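Local coordinates for pheromone cOB1/lipoprotein, YaeC family (Enterococcus faecalis, PDB 4EF1), which probably binds methionine for uptake as a membrane-anchored lipoprotein, and its precursor is probably the source of the sex pheromone cOB1, at residues S103-S108 with P115-I120; T119-A124 with L150-E155. One frame throughout, in Å; residues are numbered along the deposited sequence.

Interaction 1 (S103-S108 with P115-I120); sequences STIYVS and PRVLTI. With MSE (selenomethionine), chain C.
Ile105 and Val107, two residues apart on strand 104-108, both turn their side chains toward helix 114-123 and meet a single residue there, Val117. Ile105 makes the lighter touch, its CG2 lying 4.2 Å from CG2 of Val117. Val107, modelled in two conformations, gives the larger contact in the one described here: its CG1 fits the fork of the Val117 side chain, 3.9 Å from both Val117 CG1 and Val117 CG2, the two side chains crossing at about a right angle. Val117 CG2 stands anti to its own backbone N, with CG1 at chi1 75°, and it is CG2 that spans both strand residues. Beside Val117 on the helix, Arg116 faces the ligand pocket instead. Its NH1 donates to OXT of the bound selenomethionine at 2.9 Å, with an N-H...O angle of 152° and the oxygen at the edge of the guanidinium, near its plane. Salt bridges to Asp113 and Glu195 help fix that group. Leu174 of strand 172-175 and Leu88 of strand 87-89 extend the apolar surface against which Val117 rests, so that helix 114-123 lies over strands 104-108, 172-175 and 87-89 of the sheet.

Interaction 2 (T119-A124 with L150-E155); sequences TILEDA and LKFNHE
Leu121 of helix 114-123 meets Leu150, just ahead of strand 151-156, and Phe152 within it, as part of a beta-alpha-beta crossover: strands 104-108 and 151-156 are parallel neighbours, and the helix lies on the path between them. The two branches of Leu121 divide the work. CD1 arrives at the edge of the Phe152 ring, in its plane, 3.6 Å from CE1 and 3.7 Å from CZ of Phe152, so that the methyl abuts the rim and not a face. CD2 packs against CD1 of Leu150 at 4.2 Å. Leu121 and Phe152 extend toward each other from opposite directions, bridging two backbone segments whose nearest CA atoms, those of Leu121 and Leu150, are 10.0 Å apart. Further out, Phe140 stacks on the Phe152 ring, while Leu88 and Leu96 pack against Leu121. The backbone N of Leu150 is hydrogen-bonded to the side chain of Asn146, and the Leu150 side chain touches Ile99, which positions the residue just before the strand. Farther along, an Asx turn shapes the backbone: Glu155 N donates to OD1 of Asn153 at 3.1 Å, nearly straight at 163° but tilted 31° from the plane of the amide carbonyl.

In the fold
From the N terminus, the chain runs through strand 104-108, passes through a short connection into helix 114-123 and folds back, so interaction 1 closes a short loop of six residues. Interaction 2 begins where that contact ends, sharing Thr119 and Ile120, and closes a longer excursion of 25 residues that includes the antiparallel strand pair 127-129 and 143-146. The loops thus follow one another, neither nesting nor crossing. They converge in space because both strands belong to the same sheet: probable backbone hydrogen bonds join Lys151 O to Ile105 N and Lys151 N to Ser103 O, each 2.8 Å. Together they seat one helix against an edge strand and its neighbour, while its N-terminal part reaches the ligand.

Interaction 1 (S103-S108 with P115-I120)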
loop_
_atom_site.group_PDB
_atom_site.type_symbol
_atom_site.label_atom_id
_atom_site.label_comp_id
_atom_site.label_asym_id
_atom_site.label_seq_id
_atom_site.Cartn_x
_atom_site.Cartn_y
_atom_site.Cartn_z
ATOM N N SER A 103 12.885 -5.331 -22.186
ATOM C CA SER A 103 12.461 -4.103 -21.577
ATOM C C SER A 103 12.715 -4.181 -20.061
ATOM O O SER A 103 12.727 -5.263 -19.470
ATOM C CB SER A 103 10.963 -3.839 -21.845
ATOM O OG SER A 103 10.695 -3.615 -23.220
ATOM N N THR A 104 12.910 -3.013 -19.462
ATOM C CA THR A 104 13.074 -2.859 -18.031
ATOM C C THR A 104 11.738 -2.438 -17.391
ATOM O O THR A 104 11.087 -1.473 -17.839
ATOM C CB THR A 104 14.179 -1.830 -17.702
ATOM O OG1 THR A 104 15.401 -2.207 -18.377
ATOM C CG2 THR A 104 14.406 -1.680 -16.152
ATOM N N ILE A 105 11.374 -3.161 -16.337
ATOM C CA ILE A 105 10.215 -2.877 -15.520
ATOM C C ILE A 105 10.771 -2.226 -14.259
ATOM O O ILE A 105 11.707 -2.755 -13.632
ATOM C CB ILE A 105 9.429 -4.171 -15.190
ATOM C CG1 ILE A 105 9.017 -4.920 -16.460
ATOM C CG2 ILE A 105 8.196 -3.872 -14.308
ATOM C CD1 ILE A 105 8.085 -4.167 -17.389
ATOM N N TYR A 106 10.248 -1.047 -13.933
ATOM C CA TYR A 106 10.668 -0.262 -12.768
ATOM C C TYR A 106 9.723 -0.481 -11.593
ATOM O O TYR A 106 8.498 -0.341 -11.730
ATOM C CB TYR A 106 10.725 1.252 -13.076
ATOM C CG TYR A 106 11.977 1.687 -13.789
ATOM C CD1 TYR A 106 12.191 1.328 -15.112
ATOM C CD2 TYR A 106 12.978 2.468 -13.138
ATOM C CE1 TYR A 106 13.338 1.724 -15.771
ATOM C CE2 TYR A 106 14.134 2.834 -13.802
ATOM C CZ TYR A 106 14.295 2.481 -15.118
ATOM O OH TYR A 106 15.432 2.855 -15.792
ATOM N N VAL A 107 10.317 -0.907 -10.475
ATOM C CA VAL A 107 9.582 -1.137 -9.230
ATOM C C VAL A 107 10.346 -0.406 -8.126
ATOM O O VAL A 107 11.542 -0.094 -8.288
ATOM C CB VAL A 107 9.401 -2.640 -8.910
ATOM C CG1 VAL A 107 8.666 -3.352 -10.042
ATOM C CG2 VAL A 107 10.735 -3.302 -8.585
ATOM N N SER A 108 9.674 -0.065 -7.020
ATOM C CA SER A 108 10.381 0.617 -5.922
ATOM C C SER A 108 11.406 -0.313 -5.232
ATOM O O SER A 108 11.439 -1.512 -5.486
ATOM C CB SER A 108 9.417 1.165 -4.864
ATOM O OG SER A 108 9.071 0.160 -3.950
ATOM N N PRO A 115 7.005 -9.239 -4.618
ATOM C CA PRO A 115 6.130 -10.332 -5.006
ATOM C C PRO A 115 4.873 -9.946 -5.803
ATOM O O PRO A 115 4.323 -10.794 -6.523
ATOM C CB PRO A 115 5.732 -10.953 -3.665
ATOM C CG PRO A 115 6.879 -10.663 -2.742
ATOM C CD PRO A 115 7.266 -9.261 -3.156
ATOM N N ARG A 116 4.423 -8.721 -5.629
ATOM C CA ARG A 116 3.232 -8.205 -6.277
ATOM C C ARG A 116 3.433 -7.990 -7.789
ATOM O O ARG A 116 2.569 -8.337 -8.567
ATOM C CB ARG A 116 2.801 -6.917 -5.597
ATOM C CG ARG A 116 2.607 -7.019 -4.078
ATOM C CD ARG A 116 2.194 -5.744 -3.399
ATOM N NE ARG A 116 0.768 -5.412 -3.517
ATOM C CZ ARG A 116 0.228 -4.301 -3.032
ATOM N NH1 ARG A 116 0.966 -3.445 -2.315
ATOM N NH2 ARG A 116 -1.063 -4.085 -3.180
ATOM N N VAL A 117 4.551 -7.398 -8.198
ATOM C CA VAL A 117 4.860 -7.279 -9.626
ATOM C C VAL A 117 5.104 -8.676 -10.211
ATOM O O VAL A 117 4.681 -8.963 -11.337
ATOM C CB VAL A 117 6.048 -6.331 -9.922
ATOM C CG1 VAL A 117 7.372 -7.015 -9.560
ATOM C CG2 VAL A 117 6.030 -5.904 -11.402
ATOM N N LEU A 118 5.760 -9.560 -9.433
ATOM C CA LEU A 118 5.982 -10.930 -9.863
ATOM C C LEU A 118 4.636 -11.688 -10.078
ATOM O O LEU A 118 4.512 -12.390 -11.085
ATOM C CB LEU A 118 6.901 -11.681 -8.878
ATOM C CG LEU A 118 8.370 -11.220 -8.805
ATOM C CD1 LEU A 118 9.179 -12.050 -7.826
ATOM C CD2 LEU A 118 9.032 -11.294 -10.165
ATOM N N THR A 119 3.649 -11.521 -9.162
ATOM C CA THR A 119 2.335 -12.164 -9.320
ATOM C C THR A 119 1.599 -11.555 -10.530
ATOM O O THR A 119 0.903 -12.258 -11.260
ATOM C CB THR A 119 1.380 -12.050 -8.093
ATOM O OG1 THR A 119 0.899 -10.705 -7.928
ATOM C CG2 THR A 119 2.020 -12.581 -6.802
ATOM N N ILE A 120 1.741 -10.256 -10.739
ATOM C CA ILE A 120 1.086 -9.622 -11.912
ATOM C C ILE A 120 1.647 -10.263 -13.227
ATOM O O ILE A 120 0.900 -10.713 -14.067
ATOM C CB ILE A 120 1.235 -8.096 -11.910
ATOM C CG1 ILE A 120 0.375 -7.468 -10.807
ATOM C CG2 ILE A 120 0.925 -7.504 -13.310
ATOM C CD1 ILE A 120 0.730 -6.029 -10.510
HETATM N N MSE C 301 -0.692 2.031 0.478
HETATM C CA MSE C 301 0.426 1.104 0.039
HETATM C C MSE C 301 -0.087 -0.159 -0.658
HETATM O O MSE C 301 -1.057 -0.771 -0.185
HETATM O OXT MSE C 301 0.518 -0.625 -1.661
HETATM C CB MSE C 301 1.357 0.741 1.196
HETATM C CG MSE C 301 2.610 -0.053 0.807
HETATM SE SE MSE C 301 3.534 -0.680 2.374
HETATM C CE MSE C 301 4.195 1.051 3.101
#

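Interaction 2 (T119-A124 with L150-E155)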
loop_
_atom_site.group_PDB
_atom_site.type_symbol
_atom_site.label_atom_id
_atom_site.label_comp_id
_atom_site.label_asym_id
_atom_site.label_seq_id
_atom_site.Cartn_x
_atom_site.Cartn_y
_atom_site.Cartn_z
ATOM N N THR A 119 3.649 -11.521 -9.162
ATOM C CA THR A 119 2.335 -12.164 -9.320
ATOM C C THR A 119 1.599 -11.555 -10.530
ATOM O O THR A 119 0.903 -12.258 -11.260
ATOM C CB THR A 119 1.380 -12.050 -8.093
ATOM O OG1 THR A 119 0.899 -10.705 -7.928
ATOM C CG2 THR A 119 2.020 -12.581 -6.802
ATOM N N ILE A 120 1.741 -10.256 -10.739
ATOM C CA ILE A 120 1.086 -9.622 -11.912
ATOM C C ILE A 120 1.647 -10.263 -13.227
ATOM O O ILE A 120 0.900 -10.713 -14.067
ATOM C CB ILE A 120 1.235 -8.096 -11.910
ATOM C CG1 ILE A 120 0.375 -7.468 -10.807
ATOM C CG2 ILE A 120 0.925 -7.504 -13.310
ATOM C CD1 ILE A 120 0.730 -6.029 -10.510
ATOM N N LEU A 121 2.976 -10.331 -13.343
ATOM C CA LEU A 121 3.615 -10.868 -14.529
ATOM C C LEU A 121 3.317 -12.401 -14.709
ATOM O O LEU A 121 3.116 -12.861 -15.842
ATOM C CB LEU A 121 5.124 -10.570 -14.528
ATOM C CG LEU A 121 5.453 -9.069 -14.590
ATOM C CD1 LEU A 121 6.919 -8.832 -14.288
ATOM C CD2 LEU A 121 4.983 -8.411 -15.900
ATOM N N GLU A 122 3.258 -13.147 -13.591
ATOM C CA GLU A 122 2.821 -14.550 -13.614
ATOM C C GLU A 122 1.363 -14.696 -14.103
ATOM O O GLU A 122 1.078 -15.526 -14.980
ATOM C CB GLU A 122 2.990 -15.216 -12.220
ATOM C CG GLU A 122 2.641 -16.697 -12.189
ATOM C CD GLU A 122 3.337 -17.486 -11.084
ATOM O OE1 GLU A 122 3.314 -17.046 -9.941
ATOM O OE2 GLU A 122 3.841 -18.588 -11.346
ATOM N N ASP A 123 0.443 -13.892 -13.555
ATOM C CA ASP A 123 -0.971 -13.932 -13.991
ATOM C C ASP A 123 -1.086 -13.662 -15.484
ATOM O O ASP A 123 -1.878 -14.304 -16.164
ATOM C CB ASP A 123 -1.837 -12.899 -13.266
ATOM C CG ASP A 123 -1.964 -13.153 -11.785
ATOM O OD1 ASP A 123 -1.699 -14.279 -11.314
ATOM O OD2 ASP A 123 -2.343 -12.174 -11.105
ATOM N N ALA A 124 -0.258 -12.747 -15.992
ATOM C CA ALA A 124 -0.202 -12.427 -17.424
ATOM C C ALA A 124 0.485 -13.500 -18.279
ATOM O O ALA A 124 0.540 -13.371 -19.498
ATOM C CB ALA A 124 0.533 -11.106 -17.646
ATOM N N LEU A 150 12.512 -9.912 -19.483
ATOM C CA LEU A 150 12.364 -8.657 -18.825
ATOM C C LEU A 150 13.472 -8.416 -17.808
ATOM O O LEU A 150 14.000 -9.357 -17.173
ATOM C CB LEU A 150 10.976 -8.540 -18.187
ATOM C CG LEU A 150 9.767 -8.543 -19.095
ATOM C CD1 LEU A 150 8.488 -8.497 -18.252
ATOM C CD2 LEU A 150 9.817 -7.386 -20.087
ATOM N N LYS A 151 13.877 -7.155 -17.742
ATOM C CA LYS A 151 14.827 -6.684 -16.772
ATOM C C LYS A 151 14.063 -5.947 -15.707
ATOM O O LYS A 151 12.949 -5.381 -15.946
ATOM C CB LYS A 151 15.867 -5.761 -17.420
ATOM C CG LYS A 151 16.734 -6.405 -18.497
ATOM C CD LYS A 151 17.539 -5.341 -19.252
ATOM C CE LYS A 151 18.254 -5.907 -20.457
ATOM N NZ LYS A 151 17.323 -6.352 -21.529
ATOM N N PHE A 152 14.634 -5.908 -14.510
ATOM C CA PHE A 152 13.992 -5.185 -13.397
ATOM C C PHE A 152 14.914 -4.140 -12.746
ATOM O O PHE A 152 16.009 -4.451 -12.345
ATOM C CB PHE A 152 13.491 -6.187 -12.353
ATOM C CG PHE A 152 12.503 -7.174 -12.913
ATOM C CD1 PHE A 152 11.133 -6.880 -12.896
ATOM C CD2 PHE A 152 12.924 -8.350 -13.490
ATOM C CE1 PHE A 152 10.202 -7.784 -13.403
ATOM C CE2 PHE A 152 12.007 -9.250 -14.028
ATOM C CZ PHE A 152 10.646 -8.960 -13.976
ATOM N N ASN A 153 14.425 -2.911 -12.630
ATOM C CA ASN A 153 15.125 -1.881 -11.851
ATOM C C ASN A 153 14.323 -1.611 -10.577
ATOM O O ASN A 153 13.157 -1.154 -10.649
ATOM C CB ASN A 153 15.296 -0.627 -12.669
ATOM C CG ASN A 153 16.079 0.462 -11.954
ATOM O OD1 ASN A 153 15.761 0.844 -10.833
ATOM N ND2 ASN A 153 17.085 0.972 -12.621
ATOM N N HIS A 154 14.953 -1.907 -9.428
ATOM C CA HIS A 154 14.333 -1.727 -8.090
ATOM C C HIS A 154 15.113 -0.769 -7.194
ATOM O O HIS A 154 15.190 -0.934 -5.971
ATOM C CB HIS A 154 14.146 -3.096 -7.445
ATOM C CG HIS A 154 15.427 -3.909 -7.322
ATOM N ND1 HIS A 154 16.403 -3.597 -6.462
ATOM C CD2 HIS A 154 15.854 -5.045 -7.996
ATOM C CE1 HIS A 154 17.409 -4.500 -6.565
ATOM N NE2 HIS A 154 17.072 -5.394 -7.480
ATOM N N GLU A 155 15.671 0.279 -7.789
ATOM C CA GLU A 155 16.536 1.229 -7.066
ATOM C C GLU A 155 15.793 2.419 -6.436
ATOM O O GLU A 155 16.252 2.946 -5.459
ATOM C CB GLU A 155 17.574 1.788 -8.033
ATOM C CG GLU A 155 18.423 0.745 -8.707
ATOM C CD GLU A 155 19.262 -0.015 -7.711
ATOM O OE1 GLU A 155 20.116 0.620 -7.058
ATOM O OE2 GLU A 155 19.084 -1.234 -7.586
#